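Local coordinates for deoxyhypusine hydroxylase (Homo sapiens, PDB 4D4Z), which hydroxylates the deoxyhypusine side chain of translation factor eIF5A with a two-iron centre, completing the hypusine modification that the factor needs to function, at residues 58-63 with 87-92; 62-67 with 94-99; 209-214 with 241-246. One frame throughout, in Å; residues are numbered along the deposited sequence. Where two conformers were deposited one is given.

Contact 1: 58-63 with 87-92. With FE (Fe (III) ion), chain D.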
# COMPACT_ATOMS: atom_id res chain seq x y z
N LEU A 58 5.16 8.80 -5.65
CA LEU A 58 5.34 7.37 -5.51
C LEU A 58 6.31 7.00 -4.39
O LEU A 58 5.97 6.19 -3.49
CB LEU A 58 5.77 6.70 -6.82
CG LEU A 58 5.84 5.21 -6.77
CD1 LEU A 58 4.44 4.68 -6.76
CD2 LEU A 58 6.57 4.66 -7.95
N LEU A 59 7.47 7.63 -4.38
CA LEU A 59 8.44 7.32 -3.38
C LEU A 59 7.90 7.73 -1.99
O LEU A 59 7.99 6.97 -1.01
CB LEU A 59 9.79 8.01 -3.66
CG LEU A 59 10.88 7.77 -2.60
CD1 LEU A 59 11.26 6.32 -2.53
CD2 LEU A 59 12.12 8.59 -2.98
N LYS A 60 7.35 8.95 -1.88
CA LYS A 60 6.87 9.42 -0.61
C LYS A 60 5.83 8.49 0.02
O LYS A 60 5.86 8.20 1.21
CB LYS A 60 6.29 10.86 -0.70
CG LYS A 60 7.39 11.89 -0.89
CD LYS A 60 6.80 13.27 -0.80
CE LYS A 60 5.94 13.58 -1.96
NZ LYS A 60 5.37 14.95 -1.86
N HIS A 61 4.91 8.00 -0.82
CA HIS A 61 3.85 7.14 -0.29
C HIS A 61 4.45 5.78 0.18
O HIS A 61 4.01 5.23 1.15
CB HIS A 61 2.64 7.06 -1.23
CG HIS A 61 2.44 5.79 -1.96
ND1 HIS A 61 3.35 5.27 -2.84
CD2 HIS A 61 1.42 4.91 -1.93
CE1 HIS A 61 2.89 4.15 -3.35
NE2 HIS A 61 1.72 3.90 -2.82
N GLU A 62 5.48 5.31 -0.51
CA GLU A 62 6.13 4.05 -0.11
C GLU A 62 6.87 4.26 1.24
O GLU A 62 6.92 3.28 2.04
CB GLU A 62 7.12 3.53 -1.09
CG GLU A 62 7.24 2.04 -1.06
CD GLU A 62 6.04 1.36 -1.76
OE1 GLU A 62 4.98 1.99 -1.93
OE2 GLU A 62 6.14 0.21 -2.19
N LEU A 63 7.41 5.46 1.50
CA LEU A 63 7.99 5.75 2.81
C LEU A 63 6.98 5.48 3.90
O LEU A 63 7.22 4.82 4.90
CB LEU A 63 8.51 7.19 2.94
CG LEU A 63 9.42 7.65 1.89
CD1 LEU A 63 9.59 9.18 2.12
CD2 LEU A 63 10.75 6.98 1.91
N ARG A 87 -0.48 20.04 1.50
CA ARG A 87 0.30 20.09 0.32
C ARG A 87 0.80 18.72 -0.15
O ARG A 87 1.23 18.59 -1.30
CB ARG A 87 1.52 20.95 0.52
CG ARG A 87 1.17 22.41 0.79
CD ARG A 87 2.27 23.29 0.22
NE ARG A 87 1.91 24.68 0.48
CZ ARG A 87 2.75 25.69 0.34
NH1 ARG A 87 3.99 25.47 -0.12
NH2 ARG A 87 2.33 26.91 0.65
N GLN A 88 0.76 17.72 0.73
CA GLN A 88 1.05 16.36 0.26
C GLN A 88 -0.04 15.82 -0.63
O GLN A 88 -1.22 16.11 -0.47
CB GLN A 88 1.31 15.40 1.45
CG GLN A 88 2.53 15.69 2.27
CD GLN A 88 3.83 15.14 1.70
OE1 GLN A 88 4.91 15.16 2.38
NE2 GLN A 88 3.77 14.71 0.51
N GLU A 89 0.32 15.05 -1.64
CA GLU A 89 -0.68 14.45 -2.52
C GLU A 89 -1.64 13.57 -1.78
O GLU A 89 -1.28 12.93 -0.76
CB GLU A 89 -0.01 13.62 -3.59
CG GLU A 89 0.88 14.40 -4.59
CD GLU A 89 2.29 14.75 -4.19
OE1 GLU A 89 2.73 14.53 -3.02
OE2 GLU A 89 2.94 15.31 -5.12
N PRO A 90 -2.87 13.46 -2.26
CA PRO A 90 -3.81 12.55 -1.59
C PRO A 90 -3.26 11.15 -1.31
O PRO A 90 -3.51 10.59 -0.22
CB PRO A 90 -5.04 12.53 -2.49
CG PRO A 90 -5.02 13.90 -3.12
CD PRO A 90 -3.54 14.19 -3.36
N MET A 91 -2.56 10.58 -2.26
CA MET A 91 -2.11 9.20 -2.04
C MET A 91 -1.05 9.14 -0.95
O MET A 91 -0.94 8.09 -0.31
CB MET A 91 -1.55 8.46 -3.28
CG MET A 91 -0.26 9.04 -3.85
SD MET A 91 0.19 8.21 -5.40
CE MET A 91 1.00 6.63 -5.02
N VAL A 92 -0.28 10.19 -0.74
CA VAL A 92 0.77 10.21 0.30
C VAL A 92 0.09 10.39 1.68
O VAL A 92 0.41 9.68 2.65
CB VAL A 92 1.79 11.31 0.10
CG1 VAL A 92 2.74 11.39 1.25
CG2 VAL A 92 2.53 11.13 -1.23
FE FE D . 0.08 2.52 -3.46
O HOH W 1 5.46 15.79 -4.75
O HOH W 2 1.51 1.02 -3.60
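Met91 lays its terminal methyl group on the imidazole face of His61. In one of its two conformers, CE stands 3.3 Å from the centroid of the His61 ring, 3° off the normal, which makes a CH-pi contact; a bend at chi3 (-80°) carries the methyl over the ring. An unbranched thioether suits the place, since it can follow a flat ring and leave the ring nitrogens to other partners. His61 uses both of them. ND1 donates to Leu58 O one turn earlier (2.9 Å, 171°), in the ring plane and on a carbonyl lone pair, while NE2 binds one iron at 2.2 Å. Leu58 O also accepts the backbone N-H of Glu62.

One residue before His61, Lys60 crosses Glu89 at about a right angle. Lys60 NZ forms a salt bridge with Glu89 OE1 at 2.9 Å, taking the syn lone pair, and a water links the same NZ to Glu89 OE2. Below this polar end, Lys60 CB rests on Val92 CG2 (3.8 Å). With a leucine in place of Lys60, the Glu89 carboxylate would probably be left without its counter-charge and the water without one of its anchors. Glu89 is the N-cap of helix 90-103, so the salt bridge ties the start of that helix to its neighbour, while His61, held by a carbonyl at one nitrogen and by iron at the other, is probably hindered from turning.

Contact 2: 62-67 with 94-99. With FE (Fe (III) ion), chain C; OH (hydroxide ion), chain E.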
# COMPACT_ATOMS: atom_id res chain seq x y z
N GLU A 62 5.48 5.31 -0.51
CA GLU A 62 6.13 4.05 -0.11
C GLU A 62 6.87 4.26 1.24
O GLU A 62 6.92 3.28 2.04
CB GLU A 62 7.12 3.53 -1.09
CG GLU A 62 7.24 2.04 -1.06
CD GLU A 62 6.04 1.36 -1.76
OE1 GLU A 62 4.98 1.99 -1.93
OE2 GLU A 62 6.14 0.21 -2.19
N LEU A 63 7.41 5.46 1.50
CA LEU A 63 7.99 5.75 2.81
C LEU A 63 6.98 5.48 3.90
O LEU A 63 7.22 4.82 4.90
CB LEU A 63 8.51 7.19 2.94
CG LEU A 63 9.42 7.65 1.89
CD1 LEU A 63 9.59 9.18 2.12
CD2 LEU A 63 10.75 6.98 1.91
N ALA A 64 5.77 6.03 3.71
CA ALA A 64 4.73 5.83 4.69
C ALA A 64 4.28 4.38 4.85
O ALA A 64 4.06 3.90 5.94
CB ALA A 64 3.50 6.70 4.34
N TYR A 65 4.14 3.70 3.71
CA TYR A 65 3.76 2.28 3.71
C TYR A 65 4.75 1.52 4.55
O TYR A 65 4.35 0.76 5.45
CB TYR A 65 3.71 1.70 2.29
CG TYR A 65 3.43 0.21 2.26
CD1 TYR A 65 2.12 -0.29 2.44
CD2 TYR A 65 4.46 -0.69 2.08
CE1 TYR A 65 1.88 -1.64 2.37
CE2 TYR A 65 4.18 -2.03 1.99
CZ TYR A 65 2.93 -2.47 2.12
OH TYR A 65 2.71 -3.87 2.09
N CYS A 66 6.04 1.79 4.31
CA CYS A 66 7.09 1.07 5.08
C CYS A 66 7.04 1.36 6.57
O CYS A 66 7.13 0.41 7.39
CB CYS A 66 8.46 1.33 4.53
SG CYS A 66 8.74 0.53 2.93
N LEU A 67 6.87 2.61 6.94
CA LEU A 67 6.70 2.98 8.35
C LEU A 67 5.50 2.27 9.00
O LEU A 67 5.57 1.84 10.16
CB LEU A 67 6.66 4.46 8.55
CG LEU A 67 7.92 5.24 8.17
CD1 LEU A 67 7.69 6.75 8.26
CD2 LEU A 67 9.13 4.85 9.02
N HIS A 94 -3.06 9.55 2.38
CA HIS A 94 -3.74 8.29 2.60
C HIS A 94 -2.75 7.26 3.17
O HIS A 94 -3.07 6.56 4.12
CB HIS A 94 -4.42 7.75 1.27
CG HIS A 94 -4.17 6.29 1.01
ND1 HIS A 94 -4.70 5.27 1.77
CD2 HIS A 94 -3.34 5.70 0.12
CE1 HIS A 94 -4.23 4.11 1.32
NE2 HIS A 94 -3.40 4.35 0.34
N GLU A 95 -1.57 7.16 2.59
CA GLU A 95 -0.69 6.08 2.99
C GLU A 95 -0.21 6.31 4.46
O GLU A 95 -0.08 5.40 5.24
CB GLU A 95 0.47 5.95 2.01
CG GLU A 95 0.98 4.52 1.96
CD GLU A 95 -0.02 3.51 1.39
OE1 GLU A 95 -0.61 3.78 0.29
OE2 GLU A 95 -0.33 2.51 2.10
N ALA A 96 -0.11 7.57 4.82
CA ALA A 96 0.31 7.94 6.21
C ALA A 96 -0.81 7.61 7.16
O ALA A 96 -0.56 7.07 8.21
CB ALA A 96 0.68 9.43 6.27
N GLY A 97 -2.09 7.91 6.84
CA GLY A 97 -3.18 7.52 7.64
C GLY A 97 -3.31 6.03 7.87
O GLY A 97 -3.50 5.55 8.96
N GLU A 98 -3.16 5.34 6.75
CA GLU A 98 -3.23 3.88 6.81
C GLU A 98 -2.11 3.36 7.75
O GLU A 98 -2.37 2.40 8.52
CB GLU A 98 -3.12 3.25 5.39
CG GLU A 98 -3.22 1.71 5.47
CD GLU A 98 -3.31 0.94 4.16
OE1 GLU A 98 -3.94 1.35 3.18
OE2 GLU A 98 -2.80 -0.21 4.19
N ALA A 99 -0.92 3.93 7.62
CA ALA A 99 0.28 3.48 8.37
C ALA A 99 0.07 3.70 9.87
O ALA A 99 0.44 2.91 10.67
CB ALA A 99 1.49 4.19 7.89
FE FE C . -2.10 3.00 -0.85
O OH E . -1.41 3.89 -2.56
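Ala64 faces Ala96 across two helix segments, 62-67 and 94-99, that run almost exactly parallel (3°) with axes 8.0 Å apart. Such closeness needs small residues. Ala64 CB sits 3.7 Å from Ala96 N, against the backbone of the other helix, and Ala99 CB presses on Ala64 O at 3.2 Å, a tight fit with little room for a longer side chain.

Beyond the alanines, Glu95 and Tyr65 lie side by side and point the same way. The edge of the tyrosine ring is turned to the carboxylate, Tyr65 CD1 being 3.7 Å from Glu95 OE2, with the two planes 72° apart. Glu95 runs its CG past the backbone N of Tyr65, and a bend at chi2 (66°) then swings the carboxylate to the metal, where Glu95 OE1 binds the second iron at 2.0 Å. His94, the preceding residue, joins it there through NE2 (2.2 Å), its ring edge-on to the iron-bound hydroxide. Adjacent histidine and glutamate thus supply two ligands from one turn of helix; His212 brings another, and Thr126 OG1 is hydrogen-bonded to His94 ND1. The phenol of Tyr65 is hydrogen-bonded to Tyr216.

The two segments belong to successive HEAT-like repeats. Helix 76-84 packs on both, through Leu79 against Ala64 and Ala99 and through Val82 against Ala96, while helix 26-39 meets Cys66 with Leu33 and Phe34.

Contact 3: 209-214 with 241-246. With FE (Fe (III) ion), chain D; FE (Fe (III) ion), chain C; OH (hydroxide ion), chain E.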
# COMPACT_ATOMS: atom_id res chain seq x y z
N LEU A 209 -10.37 4.64 -3.38
CA LEU A 209 -9.57 3.93 -2.40
C LEU A 209 -9.75 2.42 -2.42
O LEU A 209 -8.78 1.62 -2.45
CB LEU A 209 -9.88 4.47 -0.97
CG LEU A 209 -8.85 3.98 0.05
CD1 LEU A 209 -7.54 4.68 -0.04
CD2 LEU A 209 -9.43 4.13 1.44
N PHE A 210 -11.05 2.01 -2.53
CA PHE A 210 -11.40 0.63 -2.65
C PHE A 210 -10.70 -0.02 -3.88
O PHE A 210 -10.12 -1.12 -3.77
CB PHE A 210 -12.93 0.51 -2.75
CG PHE A 210 -13.41 -0.90 -2.96
CD1 PHE A 210 -13.69 -1.77 -1.90
CD2 PHE A 210 -13.61 -1.35 -4.23
CE1 PHE A 210 -14.15 -3.04 -2.15
CE2 PHE A 210 -14.12 -2.64 -4.50
CZ PHE A 210 -14.29 -3.49 -3.49
N ARG A 211 -10.82 0.62 -5.01
CA ARG A 211 -10.28 0.04 -6.26
C ARG A 211 -8.74 -0.09 -6.20
O ARG A 211 -8.16 -1.08 -6.64
CB ARG A 211 -10.63 0.90 -7.47
CG ARG A 211 -12.13 0.84 -7.75
CD ARG A 211 -12.40 1.41 -9.13
NE ARG A 211 -12.02 2.76 -9.33
CZ ARG A 211 -12.64 3.85 -8.87
NH1 ARG A 211 -13.72 3.75 -8.15
NH2 ARG A 211 -12.21 5.05 -9.15
N HIS A 212 -8.09 0.88 -5.54
CA HIS A 212 -6.62 0.74 -5.36
C HIS A 212 -6.29 -0.40 -4.45
O HIS A 212 -5.25 -1.07 -4.66
CB HIS A 212 -6.03 2.12 -4.95
CG HIS A 212 -5.32 2.18 -3.61
ND1 HIS A 212 -5.97 2.13 -2.39
CD2 HIS A 212 -4.00 2.35 -3.33
CE1 HIS A 212 -5.08 2.21 -1.42
NE2 HIS A 212 -3.87 2.39 -1.96
N GLU A 213 -7.07 -0.64 -3.41
CA GLU A 213 -6.81 -1.79 -2.50
C GLU A 213 -6.97 -3.13 -3.25
O GLU A 213 -6.19 -4.07 -3.05
CB GLU A 213 -7.66 -1.72 -1.25
CG GLU A 213 -7.08 -2.59 -0.16
CD GLU A 213 -5.85 -2.04 0.50
OE1 GLU A 213 -5.67 -0.85 0.51
OE2 GLU A 213 -4.96 -2.81 0.97
N VAL A 214 -7.96 -3.17 -4.13
CA VAL A 214 -8.14 -4.37 -4.97
C VAL A 214 -6.86 -4.58 -5.81
O VAL A 214 -6.36 -5.73 -5.91
CB VAL A 214 -9.35 -4.19 -5.85
CG1 VAL A 214 -9.43 -5.28 -6.94
CG2 VAL A 214 -10.59 -4.25 -5.02
N PRO A 241 -5.11 8.49 -10.29
CA PRO A 241 -3.74 8.01 -10.48
C PRO A 241 -3.36 6.98 -9.46
O PRO A 241 -2.51 6.14 -9.77
CB PRO A 241 -2.87 9.26 -10.35
CG PRO A 241 -3.80 10.34 -10.80
CD PRO A 241 -5.16 9.97 -10.27
N MET A 242 -3.92 7.05 -8.24
CA MET A 242 -3.63 6.06 -7.21
C MET A 242 -4.04 4.65 -7.63
O MET A 242 -3.34 3.67 -7.34
CB MET A 242 -4.30 6.40 -5.89
CG MET A 242 -3.87 5.53 -4.74
SD MET A 242 -4.78 5.98 -3.23
CE MET A 242 -4.82 7.74 -3.40
N VAL A 243 -5.17 4.53 -8.27
CA VAL A 243 -5.61 3.25 -8.74
C VAL A 243 -4.74 2.74 -9.89
O VAL A 243 -4.35 1.59 -9.92
CB VAL A 243 -7.10 3.34 -9.21
CG1 VAL A 243 -7.52 2.00 -9.77
CG2 VAL A 243 -8.03 3.72 -8.02
N ARG A 244 -4.41 3.63 -10.81
CA ARG A 244 -3.60 3.24 -12.00
C ARG A 244 -2.21 2.75 -11.55
O ARG A 244 -1.76 1.76 -11.99
CB ARG A 244 -3.46 4.44 -12.88
CG ARG A 244 -4.81 4.88 -13.46
CD ARG A 244 -4.69 6.01 -14.39
NE ARG A 244 -4.02 5.58 -15.61
CZ ARG A 244 -3.41 6.36 -16.46
NH1 ARG A 244 -3.31 7.66 -16.24
NH2 ARG A 244 -2.82 5.85 -17.52
N HIS A 245 -1.66 3.46 -10.56
CA HIS A 245 -0.33 3.08 -10.00
C HIS A 245 -0.38 1.72 -9.39
O HIS A 245 0.48 0.86 -9.63
CB HIS A 245 0.10 4.21 -9.04
CG HIS A 245 0.45 3.71 -7.70
ND1 HIS A 245 1.66 3.07 -7.48
CD2 HIS A 245 -0.20 3.72 -6.53
CE1 HIS A 245 1.71 2.67 -6.21
NE2 HIS A 245 0.60 3.08 -5.62
N GLU A 246 -1.41 1.38 -8.61
CA GLU A 246 -1.46 0.15 -7.93
C GLU A 246 -1.64 -0.98 -8.93
O GLU A 246 -1.06 -2.09 -8.81
CB GLU A 246 -2.55 0.23 -6.84
CG GLU A 246 -2.26 -0.51 -5.63
CD GLU A 246 -1.13 0.05 -4.80
OE1 GLU A 246 -1.15 1.25 -4.39
OE2 GLU A 246 -0.21 -0.77 -4.60
FE FE D . 0.08 2.52 -3.46
FE FE C . -2.10 3.00 -0.85
O OH E . -1.41 3.89 -2.56
O HOH W 2 1.51 1.02 -3.60
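Met242 overlaps one face of the His212 ring: in one of its two modelled conformers, its SD lies 3.8 Å from the ring centroid, a sulfur-aromatic contact. The pair joins consecutive HEAT-like repeats, whose helices 209-214 and 241-246 run nearly parallel (6°) with axes 8.2 Å apart. A soft, polarisable sulfur suits the flat side of a metal-bound ring. In the ring plane, His212 ND1 donates to Leu209 O (2.9 Å, 164°), fixing the rotation that points NE2 at its iron.

Val243 packs on the helix backbone beside His212, its CG2 against Arg211 CB and 3.8 Å from His212 N; the branched side chain is compact enough to sit between the helices. The guanidinium of Arg211 is bound by Cys205 O and by a salt bridge to Glu239. Farther along, Glu246 CG packs closely on His212 O at 3.2 Å, and the chain turns at chi2 (69°) to present the carboxylate to the other iron, which His245 and His61 also bind. The hydroxide bonds to both irons, linking the ligands of the two helices. Glu246 divides its oxygens: OE1 binds iron at 2.0 Å, and OE2 accepts a hydrogen bond of 2.7 Å from a water that is itself bound to that iron.

All three contacts are largely buried, but they differ in place and chemistry. Contacts 1 and 2 lie at successive levels of the same pair, helices 57-70 and 90-103; contact 3 joins helices 208-221 and 241-254 in the other group of HEAT repeats. Contact 1 reaches towards the surface through a salt bridge, whereas contact 2 relies on alanines and lies nearest the chain centre. Contacts 1 and 3 both place a methionine over an iron-binding histidine that is steered by a carbonyl. The two halves interlock at the metals: His61 and His245 meet at one iron, His94 and His212 at the other, and, in the modelled conformers, Met91 touches Met242 beside the metals.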